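PDB 4RHZ: Cry37AA1 from Bacillus thuringiensis, which binds calcium and pairs with Cry23Aa1 in a binary complex, probably serving as the C2-fold partner of an insecticidal toxin. Local coordinates for residues G19-I27 against W41-E52; D88-Q96 against L108-V117. All blocks are in the same frame, centred on the assembly; numbering follows the deposited sequence.

Contact 1 of 2, residues G19-I27 against W41-E52; sequences GGPEPYGYI and WKQDDWGKSTPE
Y24 and D45 stack beside the open end of a beta hairpin, whose strands 26-30 and 38-43 form part of one sheet of the C2-fold sandwich. Along the Y24 side chain, CB rests against Q43 O at 3.3 Å. From there the ring runs alongside D45, pointing the same way: D45 CB sits over one face, offset toward the rim and 3.4 Å from Y24 CD1, a CH-pi contact. Farther out, the D45 carboxylate continues the overlap, tilted only 20° from the ring, with OD2 3.9 Å from Y24 CZ. The terminal OH passes beyond the pair to hydrogen-bond D88. D45 is itself steadied by an Asx turn, its OD1 accepting from G47 N.

The hairpin pairing proper begins at G25, which exchanges two backbone bonds with Q43. On the buried side the W41 indole, its CG anti to the backbone N (chi1 172°), extends back along 23-27, presenting its edge to P23, Y24 and I27; W41 CH2 meets P23 CB at 3.9 Å while CE3 packs on I27 CD1. Where the strands have given way to loops, a water bridges P23 O and P51 O, and G20 N makes a weak 3.3 Å hydrogen bond to E52 OE1.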
ATOM      1  N   GLY B  19      23.947  -5.299  -9.158  1.00 73.92           N
ATOM      2  CA  GLY B  19      23.527  -5.930  -7.900  1.00 71.17           C
ATOM      3  C   GLY B  19      23.132  -4.870  -6.866  1.00 69.16           C
ATOM      4  O   GLY B  19      22.550  -3.823  -7.208  1.00 69.26           O
ATOM      5  N   GLY B  20      23.490  -5.113  -5.607  1.00 66.54           N
ATOM      6  CA  GLY B  20      23.048  -4.254  -4.512  1.00 62.25           C
ATOM      7  C   GLY B  20      23.943  -3.060  -4.266  1.00 58.98           C
ATOM      8  O   GLY B  20      25.026  -2.933  -4.837  1.00 58.92           O
ATOM      9  N   PRO B  21      23.496  -2.160  -3.397  1.00 56.53           N
ATOM     10  CA  PRO B  21      24.406  -1.077  -3.061  1.00 53.85           C
ATOM     11  C   PRO B  21      25.484  -1.501  -2.025  1.00 51.67           C
ATOM     12  O   PRO B  21      25.433  -2.631  -1.473  1.00 50.06           O
ATOM     13  CB  PRO B  21      23.470   0.026  -2.549  1.00 53.77           C
ATOM     14  CG  PRO B  21      22.126  -0.588  -2.391  1.00 54.82           C
ATOM     15  CD  PRO B  21      22.208  -2.051  -2.701  1.00 56.30           C
ATOM     16  N   GLU B  22      26.459  -0.611  -1.806  1.00 48.72           N
ATOM     17  CA  GLU B  22      27.536  -0.837  -0.860  1.00 47.37           C
ATOM     18  C   GLU B  22      27.540   0.210   0.245  1.00 44.49           C
ATOM     19  O   GLU B  22      28.431   1.066   0.333  1.00 43.03           O
ATOM     20  CB  GLU B  22      28.869  -0.923  -1.602  1.00 47.47           C
ATOM     21  CG  GLU B  22      28.988  -2.314  -2.225  1.00 53.65           C
ATOM     22  CD  GLU B  22      29.352  -2.278  -3.695  1.00 59.84           C
ATOM     23  OE1 GLU B  22      28.588  -2.899  -4.486  1.00 61.35           O
ATOM     24  OE2 GLU B  22      30.383  -1.630  -4.036  1.00 58.91           O
ATOM     25  N   PRO B  23      26.511   0.160   1.089  1.00 42.94           N
ATOM     26  CA  PRO B  23      26.369   1.338   1.977  1.00 41.64           C
ATOM     27  C   PRO B  23      27.459   1.356   3.058  1.00 41.06           C
ATOM     28  O   PRO B  23      27.786   0.285   3.591  1.00 40.77           O
ATOM     29  CB  PRO B  23      25.002   1.099   2.619  1.00 41.74           C
ATOM     30  CG  PRO B  23      24.811  -0.391   2.570  1.00 42.34           C
ATOM     31  CD  PRO B  23      25.407  -0.802   1.243  1.00 40.79           C
ATOM     32  N   TYR B  24      28.045   2.517   3.345  1.00 38.65           N
ATOM     33  CA  TYR B  24      28.803   2.653   4.570  1.00 38.11           C
ATOM     34  C   TYR B  24      28.281   3.848   5.362  1.00 37.42           C
ATOM     35  O   TYR B  24      27.722   4.785   4.786  1.00 38.69           O
ATOM     36  CB  TYR B  24      30.294   2.854   4.313  1.00 37.87           C
ATOM     37  CG  TYR B  24      30.662   4.164   3.634  1.00 39.37           C
ATOM     38  CD1 TYR B  24      31.054   5.275   4.386  1.00 39.75           C
ATOM     39  CD2 TYR B  24      30.662   4.282   2.229  1.00 39.00           C
ATOM     40  CE1 TYR B  24      31.418   6.489   3.771  1.00 42.10           C
ATOM     41  CE2 TYR B  24      31.031   5.490   1.598  1.00 37.16           C
ATOM     42  CZ  TYR B  24      31.388   6.589   2.364  1.00 43.08           C
ATOM     43  OH  TYR B  24      31.747   7.796   1.738  1.00 46.15           O
ATOM     44  N   GLY B  25      28.488   3.818   6.679  1.00 36.78           N
ATOM     45  CA  GLY B  25      28.212   4.950   7.585  1.00 34.57           C
ATOM     46  C   GLY B  25      27.536   4.365   8.806  1.00 34.29           C
ATOM     47  O   GLY B  25      28.017   3.363   9.341  1.00 35.21           O
ATOM     48  N   TYR B  26      26.385   4.923   9.214  1.00 32.60           N
ATOM     49  CA  TYR B  26      25.661   4.411  10.367  1.00 30.55           C
ATOM     50  C   TYR B  26      24.189   4.773  10.235  1.00 29.76           C
ATOM     51  O   TYR B  26      23.845   5.695   9.509  1.00 28.39           O
ATOM     52  CB  TYR B  26      26.267   5.002  11.706  1.00 30.14           C
ATOM     53  CG  TYR B  26      26.131   6.520  11.835  1.00 31.03           C
ATOM     54  CD1 TYR B  26      24.907   7.109  12.256  1.00 26.97           C
ATOM     55  CD2 TYR B  26      27.186   7.367  11.503  1.00 30.85           C
ATOM     56  CE1 TYR B  26      24.763   8.497  12.349  1.00 29.84           C
ATOM     57  CE2 TYR B  26      27.061   8.800  11.639  1.00 30.19           C
ATOM     58  CZ  TYR B  26      25.834   9.322  12.025  1.00 32.73           C
ATOM     59  OH  TYR B  26      25.648  10.677  12.138  1.00 37.45           O
ATOM     60  N   ILE B  27      23.342   4.072  10.981  1.00 29.40           N
ATOM     61  CA  ILE B  27      21.973   4.468  11.236  1.00 29.02           C
ATOM     62  C   ILE B  27      21.742   4.307  12.755  1.00 30.19           C
ATOM     63  O   ILE B  27      22.190   3.309  13.404  1.00 30.37           O
ATOM     64  CB  ILE B  27      20.943   3.608  10.431  1.00 29.87           C
ATOM     65  CG1 ILE B  27      21.156   3.800   8.900  1.00 29.54           C
ATOM     66  CG2 ILE B  27      19.456   3.928  10.820  1.00 27.78           C
ATOM     67  CD1 ILE B  27      20.642   2.593   8.076  1.00 28.08           C
ATOM     68  N   TRP B  41      22.770  -0.003  12.913  1.00 34.98           N
ATOM     69  CA  TRP B  41      23.564  -0.461  11.817  1.00 35.07           C
ATOM     70  C   TRP B  41      24.755   0.444  11.669  1.00 35.81           C
ATOM     71  O   TRP B  41      24.628   1.663  11.756  1.00 35.39           O
ATOM     72  CB  TRP B  41      22.764  -0.433  10.498  1.00 35.35           C
ATOM     73  CG  TRP B  41      23.592  -0.715   9.287  1.00 32.17           C
ATOM     74  CD1 TRP B  41      23.870  -1.950   8.766  1.00 33.48           C
ATOM     75  CD2 TRP B  41      24.266   0.241   8.444  1.00 32.91           C
ATOM     76  NE1 TRP B  41      24.697  -1.827   7.661  1.00 32.64           N
ATOM     77  CE2 TRP B  41      24.923  -0.499   7.416  1.00 34.05           C
ATOM     78  CE3 TRP B  41      24.366   1.651   8.445  1.00 31.69           C
ATOM     79  CZ2 TRP B  41      25.688   0.118   6.409  1.00 34.69           C
ATOM     80  CZ3 TRP B  41      25.081   2.278   7.446  1.00 31.87           C
ATOM     81  CH2 TRP B  41      25.763   1.495   6.422  1.00 36.94           C
ATOM     82  N   LYS B  42      25.896  -0.157  11.344  1.00 37.96           N
ATOM     83  CA  LYS B  42      27.181   0.545  11.210  1.00 40.81           C
ATOM     84  C   LYS B  42      28.087  -0.224  10.224  1.00 42.08           C
ATOM     85  O   LYS B  42      28.208  -1.459  10.305  1.00 43.23           O
ATOM     86  CB  LYS B  42      27.869   0.610  12.583  1.00 40.54           C
ATOM     87  CG  LYS B  42      29.076   1.550  12.650  1.00 45.75           C
ATOM     88  CD  LYS B  42      29.724   1.444  14.046  1.00 54.59           C
ATOM     89  CE  LYS B  42      31.083   2.185  14.070  1.00 59.90           C
ATOM     90  NZ  LYS B  42      30.903   3.665  14.324  1.00 63.31           N
ATOM     91  N   GLN B  43      28.700   0.476   9.282  1.00 43.04           N
ATOM     92  CA  GLN B  43      29.679  -0.160   8.422  1.00 44.41           C
ATOM     93  C   GLN B  43      30.658   0.919   8.060  1.00 46.16           C
ATOM     94  O   GLN B  43      30.258   1.959   7.507  1.00 45.08           O
ATOM     95  CB  GLN B  43      29.026  -0.755   7.147  1.00 44.75           C
ATOM     96  CG  GLN B  43      30.034  -1.189   6.028  1.00 43.71           C
ATOM     97  CD  GLN B  43      31.008  -2.251   6.532  1.00 47.20           C
ATOM     98  OE1 GLN B  43      30.605  -3.377   6.883  1.00 47.96           O
ATOM     99  NE2 GLN B  43      32.298  -1.897   6.588  1.00 48.81           N
ATOM    100  N   ASP B  44      31.938   0.691   8.388  1.00 48.21           N
ATOM    101  CA  ASP B  44      32.995   1.629   8.039  1.00 50.18           C
ATOM    102  C   ASP B  44      33.286   1.615   6.566  1.00 51.32           C
ATOM    103  O   ASP B  44      33.109   0.601   5.888  1.00 50.64           O
ATOM    104  CB  ASP B  44      34.265   1.353   8.814  1.00 51.16           C
ATOM    105  CG  ASP B  44      34.089   1.551  10.292  1.00 53.88           C
ATOM    106  OD1 ASP B  44      34.803   0.838  10.998  1.00 57.44           O
ATOM    107  OD2 ASP B  44      33.240   2.372  10.743  1.00 53.37           O
ATOM    108  N   ASP B  45      33.716   2.776   6.092  1.00 53.40           N
ATOM    109  CA  ASP B  45      34.043   3.005   4.698  1.00 56.50           C
ATOM    110  C   ASP B  45      35.291   2.234   4.339  1.00 58.96           C
ATOM    111  O   ASP B  45      36.430   2.664   4.696  1.00 59.07           O
ATOM    112  CB  ASP B  45      34.314   4.501   4.465  1.00 56.31           C
ATOM    113  CG  ASP B  45      34.841   4.803   3.066  1.00 57.78           C
ATOM    114  OD1 ASP B  45      34.924   3.877   2.216  1.00 59.31           O
ATOM    115  OD2 ASP B  45      35.182   5.994   2.823  1.00 59.01           O
ATOM    116  N   TRP B  46      35.089   1.131   3.625  1.00 60.93           N
ATOM    117  CA  TRP B  46      36.213   0.397   3.033  1.00 63.63           C
ATOM    118  C   TRP B  46      36.311   0.619   1.524  1.00 65.78           C
ATOM    119  O   TRP B  46      36.900  -0.218   0.825  1.00 66.46           O
ATOM    120  CB  TRP B  46      36.126  -1.123   3.296  1.00 62.79           C
ATOM    121  CG  TRP B  46      36.082  -1.497   4.720  1.00 60.70           C
ATOM    122  CD1 TRP B  46      36.526  -0.752   5.784  1.00 61.52           C
ATOM    123  CD2 TRP B  46      35.578  -2.717   5.263  1.00 58.45           C
ATOM    124  NE1 TRP B  46      36.292  -1.428   6.967  1.00 59.44           N
ATOM    125  CE2 TRP B  46      35.718  -2.640   6.671  1.00 58.88           C
ATOM    126  CE3 TRP B  46      34.992  -3.865   4.701  1.00 57.45           C
ATOM    127  CZ2 TRP B  46      35.319  -3.687   7.523  1.00 58.69           C
ATOM    128  CZ3 TRP B  46      34.578  -4.893   5.551  1.00 54.87           C
ATOM    129  CH2 TRP B  46      34.741  -4.794   6.945  1.00 55.12           C
ATOM    130  N   GLY B  47      35.744   1.715   1.010  1.00 67.88           N
ATOM    131  CA  GLY B  47      35.670   1.891  -0.466  1.00 70.21           C
ATOM    132  C   GLY B  47      35.316   0.574  -1.200  1.00 71.43           C
ATOM    133  O   GLY B  47      34.406  -0.176  -0.778  1.00 71.59           O
ATOM    134  N   LYS B  48      36.052   0.270  -2.274  1.00 71.84           N
ATOM    135  CA  LYS B  48      35.840  -0.959  -3.105  1.00 72.32           C
ATOM    136  C   LYS B  48      35.611  -2.298  -2.348  1.00 71.41           C
ATOM    137  O   LYS B  48      34.970  -3.210  -2.873  1.00 71.03           O
ATOM    138  CB  LYS B  48      36.958  -1.109  -4.185  1.00 73.19           C
ATOM    139  CG  LYS B  48      38.331  -0.428  -3.855  1.00 75.61           C
ATOM    140  CD  LYS B  48      39.192  -1.272  -2.876  1.00 80.08           C
ATOM    141  CE  LYS B  48      40.305  -0.449  -2.209  1.00 82.28           C
ATOM    142  NZ  LYS B  48      41.383  -0.050  -3.182  1.00 83.30           N
ATOM    143  N   SER B  49      36.114  -2.391  -1.118  1.00 69.98           N
ATOM    144  CA  SER B  49      35.906  -3.562  -0.277  1.00 68.72           C
ATOM    145  C   SER B  49      34.620  -3.479   0.584  1.00 66.82           C
ATOM    146  O   SER B  49      34.293  -4.436   1.325  1.00 66.09           O
ATOM    147  CB  SER B  49      37.130  -3.764   0.650  1.00 69.63           C
ATOM    148  OG  SER B  49      38.278  -4.239  -0.061  1.00 72.44           O
ATOM    149  N   THR B  50      33.915  -2.345   0.529  1.00 63.92           N
ATOM    150  CA  THR B  50      32.703  -2.190   1.347  1.00 61.92           C
ATOM    151  C   THR B  50      31.707  -3.276   0.935  1.00 60.10           C
ATOM    152  O   THR B  50      31.508  -3.515  -0.251  1.00 60.80           O
ATOM    153  CB  THR B  50      32.104  -0.755   1.271  1.00 61.76           C
ATOM    154  OG1 THR B  50      33.089   0.213   1.686  1.00 62.12           O
ATOM    155  CG2 THR B  50      30.858  -0.621   2.145  1.00 60.98           C
ATOM    156  N   PRO B  51      31.132  -3.979   1.912  1.00 58.09           N
ATOM    157  CA  PRO B  51      30.177  -5.040   1.572  1.00 56.90           C
ATOM    158  C   PRO B  51      28.873  -4.601   0.862  1.00 56.68           C
ATOM    159  O   PRO B  51      28.340  -3.481   1.080  1.00 55.70           O
ATOM    160  CB  PRO B  51      29.835  -5.680   2.923  1.00 56.90           C
ATOM    161  CG  PRO B  51      30.737  -5.062   3.947  1.00 55.57           C
ATOM    162  CD  PRO B  51      31.408  -3.879   3.360  1.00 57.29           C
ATOM    163  N   GLU B  52      28.395  -5.503  -0.001  1.00 55.80           N
ATOM    164  CA  GLU B  52      27.119  -5.382  -0.658  1.00 54.92           C
ATOM    165  C   GLU B  52      26.070  -5.620   0.416  1.00 53.76           C
ATOM    166  O   GLU B  52      26.174  -6.560   1.206  1.00 53.65           O
ATOM    167  CB  GLU B  52      26.973  -6.407  -1.807  1.00 54.93           C
ATOM    168  CG  GLU B  52      25.629  -6.283  -2.592  1.00 57.17           C
ATOM    169  CD  GLU B  52      25.482  -7.270  -3.811  1.00 61.44           C
ATOM    170  OE1 GLU B  52      24.362  -7.818  -3.990  1.00 63.55           O
ATOM    171  OE2 GLU B  52      26.448  -7.468  -4.594  1.00 59.11           O
TER
HETATM  172  O   HOH W   1      27.768  -2.408   3.726  1.00 52.57           O
HETATM  173  O   HOH W   2      30.759   4.295  10.324  1.00 46.80           O

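Contact 2 of 2, residues D88-Q96 against L108-V117; sequences DDILAYPSQ and LDGDEKGSYV. With CA (calcium ion), chain D.
Two rotamers bring D111 and Q96 each to the segment opposite. D111 holds CG between its own backbone N and carbonyl carbon (chi1 59°), which turns the carboxylate back toward I90; Q96 instead runs out fully extended, CG anti to the backbone N (chi1 170°), and delivers its amide to D109. That amide grips D109 twice, at backbone and side chain. OE1 receives D109 N at 2.8 Å on a lone pair in the carbonyl plane, while NE2 donates to D109 OD1 at 3.1 Å, nearly straight, meeting the oxygen from its anti side and somewhat out of the carboxylate plane. Amide and carboxylate planes are turned 62° apart, and the other carboxylate oxygen, OD2, forms a salt bridge with R107. Q53 of the Cry23Aa1 chain packs on both Q96 and D109.

The contact joins the edge strands of the two sheets of the C2-fold beta sandwich, 89-100 and 105-110, where each segment turns a corner, at L91 and at D111. L91 and A92 form a classic beta bulge opposite V79, and inside the sandwich A92 CB meets L108 CB at 3.8 Å. Next to the corner, D111 N donates to I90 O at 2.9 Å, and the single N-H of I90 is shared weakly between both carboxylate oxygens of D111. Y93 crosses that side chain at about a right angle, its OH lying against D111 CB.

D111 also belongs to the second shell of the calcium ion. The metal is bound directly by D89 OD1 at 2.4 Å, by E112 OE1 at 2.5 Å and by three waters. N14 hydrogen-bonds both D89 OD2 and S115 OG. One metal-bound water donates to both D111 OD1 and S115 OG, and a second donates to D111 OD2.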
ATOM      1  N   ASP B  88      30.649  11.102  -3.075  1.00 63.22           N
ATOM      2  CA  ASP B  88      29.871   9.929  -2.694  1.00 59.09           C
ATOM      3  C   ASP B  88      28.380  10.129  -2.934  1.00 54.48           C
ATOM      4  O   ASP B  88      27.878  11.243  -2.815  1.00 53.81           O
ATOM      5  CB  ASP B  88      30.127   9.578  -1.222  1.00 60.19           C
ATOM      6  CG  ASP B  88      31.596   9.481  -0.904  1.00 63.29           C
ATOM      7  OD1 ASP B  88      32.095   8.345  -0.644  1.00 64.73           O
ATOM      8  OD2 ASP B  88      32.240  10.566  -0.926  1.00 69.27           O
ATOM      9  N   ASP B  89      27.720   9.049  -3.338  1.00 49.15           N
ATOM     10  CA  ASP B  89      26.282   8.930  -3.297  1.00 45.53           C
ATOM     11  C   ASP B  89      25.800   9.081  -1.843  1.00 43.22           C
ATOM     12  O   ASP B  89      26.407   8.492  -0.926  1.00 41.64           O
ATOM     13  CB  ASP B  89      25.862   7.540  -3.809  1.00 45.68           C
ATOM     14  CG  ASP B  89      25.800   7.461  -5.350  1.00 45.86           C
ATOM     15  OD1 ASP B  89      26.185   8.438  -6.019  1.00 42.19           O
ATOM     16  OD2 ASP B  89      25.345   6.428  -5.901  1.00 48.86           O
ATOM     17  N   ILE B  90      24.734   9.856  -1.624  1.00 38.39           N
ATOM     18  CA  ILE B  90      24.162   9.906  -0.296  1.00 35.37           C
ATOM     19  C   ILE B  90      22.831   9.218  -0.312  1.00 34.52           C
ATOM     20  O   ILE B  90      21.994   9.572  -1.140  1.00 35.23           O
ATOM     21  CB  ILE B  90      24.114  11.387   0.227  1.00 35.50           C
ATOM     22  CG1 ILE B  90      25.566  11.887   0.439  1.00 36.19           C
ATOM     23  CG2 ILE B  90      23.386  11.465   1.509  1.00 32.14           C
ATOM     24  CD1 ILE B  90      25.784  13.147  -0.092  1.00 33.54           C
ATOM     25  N   LEU B  91      22.645   8.235   0.575  1.00 33.12           N
ATOM     26  CA  LEU B  91      21.409   7.506   0.783  1.00 31.67           C
ATOM     27  C   LEU B  91      20.631   8.068   1.996  1.00 33.26           C
ATOM     28  O   LEU B  91      19.388   7.827   2.090  1.00 32.58           O
ATOM     29  CB  LEU B  91      21.682   6.016   1.059  1.00 32.52           C
ATOM     30  CG  LEU B  91      22.014   5.032  -0.103  1.00 34.01           C
ATOM     31  CD1 LEU B  91      23.180   5.576  -0.903  1.00 31.22           C
ATOM     32  CD2 LEU B  91      22.315   3.571   0.328  1.00 30.75           C
ATOM     33  N   ALA B  92      21.327   8.788   2.915  1.00 31.71           N
ATOM     34  CA  ALA B  92      20.661   9.410   4.090  1.00 31.84           C
ATOM     35  C   ALA B  92      21.583  10.478   4.699  1.00 32.52           C
ATOM     36  O   ALA B  92      22.804  10.276   4.735  1.00 33.08           O
ATOM     37  CB  ALA B  92      20.277   8.386   5.150  1.00 29.65           C
ATOM     38  N   TYR B  93      20.988  11.591   5.121  1.00 30.46           N
ATOM     39  CA  TYR B  93      21.697  12.673   5.749  1.00 30.36           C
ATOM     40  C   TYR B  93      21.332  12.698   7.220  1.00 30.15           C
ATOM     41  O   TYR B  93      20.171  12.488   7.579  1.00 29.49           O
ATOM     42  CB  TYR B  93      21.303  14.006   5.163  1.00 30.56           C
ATOM     43  CG  TYR B  93      21.649  14.297   3.703  1.00 30.72           C
ATOM     44  CD1 TYR B  93      20.790  13.931   2.672  1.00 28.53           C
ATOM     45  CD2 TYR B  93      22.784  15.025   3.383  1.00 31.83           C
ATOM     46  CE1 TYR B  93      21.064  14.256   1.315  1.00 29.29           C
ATOM     47  CE2 TYR B  93      23.061  15.369   2.067  1.00 33.02           C
ATOM     48  CZ  TYR B  93      22.166  14.990   1.023  1.00 35.56           C
ATOM     49  OH  TYR B  93      22.458  15.326  -0.311  1.00 37.62           O
ATOM     50  N   PRO B  94      22.328  12.938   8.083  1.00 30.20           N
ATOM     51  CA  PRO B  94      22.001  12.778   9.485  1.00 30.09           C
ATOM     52  C   PRO B  94      21.215  13.954  10.050  1.00 30.03           C
ATOM     53  O   PRO B  94      20.703  13.835  11.113  1.00 31.38           O
ATOM     54  CB  PRO B  94      23.379  12.620  10.187  1.00 30.47           C
ATOM     55  CG  PRO B  94      24.381  13.426   9.318  1.00 31.63           C
ATOM     56  CD  PRO B  94      23.789  13.083   7.840  1.00 31.32           C
ATOM     57  N   SER B  95      21.041  15.052   9.351  1.00 30.08           N
ATOM     58  CA  SER B  95      20.188  16.036   9.921  1.00 31.90           C
ATOM     59  C   SER B  95      18.707  15.602   9.848  1.00 32.51           C
ATOM     60  O   SER B  95      17.834  16.245  10.439  1.00 33.44           O
ATOM     61  CB  SER B  95      20.385  17.386   9.226  1.00 32.52           C
ATOM     62  OG  SER B  95      20.059  17.202   7.851  1.00 37.83           O
ATOM     63  N   GLN B  96      18.390  14.530   9.141  1.00 31.80           N
ATOM     64  CA  GLN B  96      16.974  14.231   8.959  1.00 30.06           C
ATOM     65  C   GLN B  96      16.562  13.104   9.882  1.00 29.32           C
ATOM     66  O   GLN B  96      16.979  11.951   9.650  1.00 29.47           O
ATOM     67  CB  GLN B  96      16.677  13.825   7.485  1.00 30.03           C
ATOM     68  CG  GLN B  96      15.240  13.256   7.341  1.00 29.04           C
ATOM     69  CD  GLN B  96      14.950  12.656   5.953  1.00 32.21           C
ATOM     70  OE1 GLN B  96      15.555  11.662   5.531  1.00 33.36           O
ATOM     71  NE2 GLN B  96      14.033  13.268   5.254  1.00 28.87           N
ATOM     72  N   LEU B 108      14.347   7.420   5.142  1.00 27.25           N
ATOM     73  CA  LEU B 108      15.324   8.465   5.168  1.00 28.19           C
ATOM     74  C   LEU B 108      15.725   8.753   3.730  1.00 28.76           C
ATOM     75  O   LEU B 108      16.086   7.795   3.035  1.00 28.91           O
ATOM     76  CB  LEU B 108      16.555   7.983   5.965  1.00 27.35           C
ATOM     77  CG  LEU B 108      16.274   7.366   7.337  1.00 26.20           C
ATOM     78  CD1 LEU B 108      17.619   7.104   8.078  1.00 28.30           C
ATOM     79  CD2 LEU B 108      15.406   8.317   8.128  1.00 22.11           C
ATOM     80  N   ASP B 109      15.672  10.031   3.296  1.00 28.14           N
ATOM     81  CA  ASP B 109      15.934  10.390   1.905  1.00 30.43           C
ATOM     82  C   ASP B 109      17.371  10.709   1.605  1.00 31.09           C
ATOM     83  O   ASP B 109      18.091  11.314   2.424  1.00 30.74           O
ATOM     84  CB  ASP B 109      15.030  11.592   1.410  1.00 28.59           C
ATOM     85  CG  ASP B 109      13.581  11.341   1.691  1.00 32.93           C
ATOM     86  OD1 ASP B 109      12.960  12.040   2.578  1.00 31.59           O
ATOM     87  OD2 ASP B 109      13.068  10.353   1.093  1.00 36.68           O
ATOM     88  N   GLY B 110      17.769  10.390   0.375  1.00 31.55           N
ATOM     89  CA  GLY B 110      19.170  10.616  -0.060  1.00 30.01           C
ATOM     90  C   GLY B 110      19.226  11.781  -1.007  1.00 29.56           C
ATOM     91  O   GLY B 110      18.345  12.640  -1.000  1.00 28.84           O
ATOM     92  N   ASP B 111      20.259  11.823  -1.843  1.00 29.77           N
ATOM     93  CA  ASP B 111      20.461  12.978  -2.682  1.00 29.26           C
ATOM     94  C   ASP B 111      19.768  12.812  -4.021  1.00 28.87           C
ATOM     95  O   ASP B 111      19.841  13.724  -4.894  1.00 29.41           O
ATOM     96  CB  ASP B 111      21.965  13.349  -2.815  1.00 30.23           C
ATOM     97  CG  ASP B 111      22.809  12.198  -3.409  1.00 32.75           C
ATOM     98  OD1 ASP B 111      22.240  11.120  -3.718  1.00 31.21           O
ATOM     99  OD2 ASP B 111      24.029  12.397  -3.591  1.00 34.73           O
ATOM    100  N   GLU B 112      19.024  11.731  -4.163  1.00 27.61           N
ATOM    101  CA  GLU B 112      18.250  11.486  -5.414  1.00 30.25           C
ATOM    102  C   GLU B 112      17.057  10.678  -5.024  1.00 29.89           C
ATOM    103  O   GLU B 112      17.102  10.017  -3.948  1.00 29.13           O
ATOM    104  CB  GLU B 112      19.025  10.627  -6.452  1.00 30.11           C
ATOM    105  CG  GLU B 112      20.334  11.205  -6.899  1.00 32.90           C
ATOM    106  CD  GLU B 112      20.935  10.423  -8.133  1.00 39.29           C
ATOM    107  OE1 GLU B 112      22.081  10.010  -8.045  1.00 40.33           O
ATOM    108  OE2 GLU B 112      20.266  10.229  -9.173  1.00 37.01           O
ATOM    109  N   LYS B 113      16.013  10.694  -5.870  1.00 30.07           N
ATOM    110  CA  LYS B 113      14.803   9.952  -5.500  1.00 32.60           C
ATOM    111  C   LYS B 113      15.004   8.456  -5.381  1.00 31.99           C
ATOM    112  O   LYS B 113      14.214   7.809  -4.688  1.00 32.98           O
ATOM    113  CB  LYS B 113      13.609  10.206  -6.433  1.00 33.66           C
ATOM    114  CG  LYS B 113      13.841   9.822  -7.884  1.00 39.25           C
ATOM    115  CD  LYS B 113      12.604  10.255  -8.770  1.00 45.37           C
ATOM    116  CE  LYS B 113      12.967  10.182 -10.280  1.00 50.28           C
ATOM    117  NZ  LYS B 113      12.025  10.977 -11.160  1.00 55.95           N
ATOM    118  N   GLY B 114      15.989   7.904  -6.084  1.00 31.00           N
ATOM    119  CA  GLY B 114      16.213   6.451  -6.044  1.00 33.00           C
ATOM    120  C   GLY B 114      17.366   6.004  -5.106  1.00 34.77           C
ATOM    121  O   GLY B 114      17.698   4.804  -5.053  1.00 34.92           O
ATOM    122  N   SER B 115      17.950   6.971  -4.357  1.00 33.82           N
ATOM    123  CA  SER B 115      18.887   6.712  -3.262  1.00 32.88           C
ATOM    124  C   SER B 115      18.218   7.079  -1.904  1.00 34.04           C
ATOM    125  O   SER B 115      17.936   8.282  -1.617  1.00 34.15           O
ATOM    126  CB  SER B 115      20.147   7.551  -3.459  1.00 32.78           C
ATOM    127  OG  SER B 115      20.723   7.368  -4.741  1.00 29.35           O
ATOM    128  N   TYR B 116      17.966   6.065  -1.064  1.00 33.34           N
ATOM    129  CA  TYR B 116      17.274   6.270   0.203  1.00 32.35           C
ATOM    130  C   TYR B 116      17.358   5.031   1.051  1.00 32.04           C
ATOM    131  O   TYR B 116      17.829   4.018   0.558  1.00 31.80           O
ATOM    132  CB  TYR B 116      15.803   6.592  -0.058  1.00 32.12           C
ATOM    133  CG  TYR B 116      14.966   5.503  -0.730  1.00 31.77           C
ATOM    134  CD1 TYR B 116      14.153   4.647   0.007  1.00 31.40           C
ATOM    135  CD2 TYR B 116      14.893   5.415  -2.126  1.00 34.91           C
ATOM    136  CE1 TYR B 116      13.333   3.652  -0.657  1.00 35.42           C
ATOM    137  CE2 TYR B 116      14.069   4.418  -2.793  1.00 28.63           C
ATOM    138  CZ  TYR B 116      13.349   3.560  -2.071  1.00 31.46           C
ATOM    139  OH  TYR B 116      12.543   2.677  -2.732  1.00 33.72           O
ATOM    140  N   VAL B 117      16.839   5.076   2.293  1.00 29.93           N
ATOM    141  CA  VAL B 117      16.854   3.917   3.175  1.00 28.05           C
ATOM    142  C   VAL B 117      15.502   3.787   3.818  1.00 28.22           C
ATOM    143  O   VAL B 117      14.872   4.834   4.045  1.00 27.89           O
ATOM    144  CB  VAL B 117      17.880   4.152   4.310  1.00 28.81           C
ATOM    145  CG1 VAL B 117      17.865   3.037   5.296  1.00 27.32           C
ATOM    146  CG2 VAL B 117      19.281   4.280   3.743  1.00 26.39           C
TER
HETATM  147 CA    CA D 501      24.158   9.470  -6.821  1.00 62.20          CA
HETATM  148  O   HOH W   3      18.081  12.069   4.877  1.00 31.41           O
HETATM  149  O   HOH W   4      22.713   8.934  -4.901  1.00 49.90           O
HETATM  150  O   HOH W   5      24.837  11.279  -6.231  1.00 56.33           O
HETATM  151  O   HOH W   6      23.503   6.925  -7.042  1.00 39.59           O

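How the contacts relate
From the N terminus, the chain completes strand 4-13 before entering contact 1, which closes the loop 28-40 by bringing W41 back beside I27. Strands 55-62 and 73-81 follow, and only then does contact 2 open, closing the excursion 97-107. The two closures are therefore in series, neither nested nor crossed. In space contact 1 and contact 2 are neighbours, their centres about 14 Å apart. Contact 1 lies at the 38-43 edge of one sheet; contact 2 takes the opposite edge, 89-100, and ties it to the second sheet through 105-110 and 115-125. They meet through the probable hydrogen bond from Y24 to D88, where Y26 OH packs on P94 CB and, in the interior, where I27 CD1 touches V117 CG1.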